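Local coordinates for protein putative phosphosugar isomerase (Silicibacter pomeroyi DSS-3, PDB 3FJ1) that is of uncertain function but, as a SIS domain protein, probably binds a phosphosugar or a related carbohydrate derivative, at residues A218-A223 against A235-S240. Numbering follows the deposited sequence. Where two conformers were deposited one is given.
Sequences AVSNEA and AESYSS
The side-chain amide of Asn-221 meets Ser-237 at its oxygen edge, and nothing from 235-240 lies over either of its faces. OG of Ser-237 donates to OD1 of Asn-221 at 2.7 Å. The donor sits in the carbonyl plane, on the CB side of the oxygen, with a C=O...donor angle of 145°. A water approaches the same OD1 from the ND2 side, tilted out of the amide plane, at 2.8 Å. It also donates to the backbone O of Ser-237 at 3.0 Å. Two donors therefore grip one carbonyl oxygen. Asn-221 CG is anti to its carbonyl carbon (chi1 -71°), which lets the amide oxygen reach across to the strand.

Helix 217-231 connects parallel strands 208-212 and 235-239 in a beta-alpha-beta unit of the second SIS domain. The helix and strand segments run antiparallel at 168°, with axes 7.2 Å apart. Strand 235-239 pairs with 208-212, and Thr-210 OG1 is hydrogen-bonded to the backbone O of Ser-220.

Ser-220 approaches hydroxyl to hydroxyl. Its OG donates to OG of Ser-237 at 2.8 Å, forming a short relay from Ser-220 through Ser-237 to Asn-221. Ser-237 OG is anti to its own backbone N and reaches between the two helix side chains. With an alanine here, Ser-220 OG would probably lose its acceptor and Asn-221 OD1 one of its two donors. Glu-236 and Tyr-238 start out from the other face of the strand.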
loop_
_atom_site.group_PDB
_atom_site.type_symbol
_atom_site.label_atom_id
_atom_site.label_comp_id
_atom_site.label_asym_id
_atom_site.label_seq_id
_atom_site.Cartn_x
_atom_site.Cartn_y
_atom_site.Cartn_z
ATOM N N ALA A 218 3.448 9.363 3.213
ATOM C CA ALA A 218 2.434 9.614 2.171
ATOM C C ALA A 218 3.001 10.508 1.067
ATOM O O ALA A 218 2.799 10.247 -0.123
ATOM C CB ALA A 218 1.141 10.228 2.796
ATOM N N VAL A 219 3.723 11.561 1.446
ATOM C CA VAL A 219 4.346 12.456 0.440
ATOM C C VAL A 219 5.603 11.781 -0.151
ATOM O O VAL A 219 5.938 12.041 -1.289
ATOM C CB VAL A 219 4.660 13.928 0.969
ATOM C CG1 VAL A 219 3.354 14.674 1.368
ATOM C CG2 VAL A 219 5.697 13.914 2.068
ATOM N N SER A 220 6.303 10.910 0.592
ATOM C CA SER A 220 7.399 10.139 0.022
ATOM C C SER A 220 6.846 9.247 -1.128
ATOM O O SER A 220 7.446 9.131 -2.203
ATOM C CB SER A 220 8.070 9.284 1.107
ATOM O OG SER A 220 9.172 8.563 0.570
ATOM N N ASN A 221 5.687 8.654 -0.913
ATOM C CA ASN A 221 5.053 7.780 -1.922
ATOM C C ASN A 221 4.635 8.622 -3.140
ATOM O O ASN A 221 4.822 8.249 -4.290
ATOM C CB ASN A 221 3.795 7.095 -1.340
ATOM C CG ASN A 221 4.116 6.030 -0.313
ATOM O OD1 ASN A 221 5.283 5.670 -0.120
ATOM N ND2 ASN A 221 3.093 5.520 0.351
ATOM N N GLU A 222 4.035 9.767 -2.862
ATOM C CA GLU A 222 3.585 10.710 -3.921
ATOM C C GLU A 222 4.773 11.190 -4.748
ATOM O O GLU A 222 4.693 11.272 -5.971
ATOM C CB GLU A 222 2.857 11.904 -3.263
ATOM C CG GLU A 222 2.566 13.170 -4.133
ATOM C CD GLU A 222 1.618 12.970 -5.314
ATOM O OE1 GLU A 222 1.061 11.872 -5.462
ATOM O OE2 GLU A 222 1.440 13.943 -6.120
ATOM N N ALA A 223 5.869 11.498 -4.064
ATOM C CA ALA A 223 7.089 11.993 -4.711
ATOM C C ALA A 223 7.639 10.961 -5.718
ATOM O O ALA A 223 7.934 11.306 -6.875
ATOM C CB ALA A 223 8.129 12.349 -3.659
ATOM N N ALA A 235 11.757 5.583 -9.702
ATOM C CA ALA A 235 11.819 5.972 -8.310
ATOM C C ALA A 235 11.094 4.958 -7.442
ATOM O O ALA A 235 10.160 4.275 -7.909
ATOM C CB ALA A 235 11.236 7.364 -8.091
ATOM N N GLU A 236 11.499 4.863 -6.179
ATOM C CA GLU A 236 10.854 3.960 -5.211
ATOM C C GLU A 236 10.806 4.642 -3.850
ATOM O O GLU A 236 11.807 5.240 -3.434
ATOM C CB GLU A 236 11.609 2.635 -5.070
ATOM C CG GLU A 236 11.602 1.738 -6.291
ATOM C CD GLU A 236 12.515 0.522 -6.129
ATOM O OE1 GLU A 236 12.685 0.016 -4.994
ATOM O OE2 GLU A 236 13.075 0.071 -7.136
ATOM N N SER A 237 9.653 4.546 -3.185
ATOM C CA SER A 237 9.447 5.090 -1.856
ATOM C C SER A 237 9.490 4.002 -0.766
ATOM O O SER A 237 8.872 2.931 -0.898
ATOM C CB SER A 237 8.092 5.790 -1.786
ATOM O OG SER A 237 7.898 6.302 -0.486
ATOM N N TYR A 238 10.139 4.312 0.345
ATOM C CA TYR A 238 10.243 3.375 1.435
ATOM C C TYR A 238 10.045 4.041 2.759
ATOM O O TYR A 238 10.374 5.225 2.912
ATOM C CB TYR A 238 11.661 2.797 1.505
ATOM C CG TYR A 238 12.051 1.905 0.357
ATOM C CD1 TYR A 238 12.672 2.417 -0.787
ATOM C CD2 TYR A 238 11.847 0.552 0.441
ATOM C CE1 TYR A 238 13.045 1.572 -1.839
ATOM C CE2 TYR A 238 12.213 -0.279 -0.573
ATOM C CZ TYR A 238 12.786 0.233 -1.714
ATOM O OH TYR A 238 13.129 -0.683 -2.706
ATOM N N SER A 239 9.536 3.272 3.730
ATOM C CA SER A 239 9.636 3.703 5.102
ATOM C C SER A 239 11.130 3.675 5.444
ATOM O O SER A 239 11.822 2.698 5.144
ATOM C CB SER A 239 8.877 2.766 6.054
ATOM O OG SER A 239 9.097 3.125 7.420
ATOM N N SER A 240 11.596 4.684 6.174
ATOM C CA SER A 240 12.983 4.744 6.639
ATOM C C SER A 240 13.258 3.597 7.649
ATOM O O SER A 240 14.393 3.164 7.842
ATOM C CB SER A 240 13.237 6.124 7.256
ATOM O OG SER A 240 12.332 6.398 8.303
HETATM O O HOH W 1 6.171 3.060 0.477
#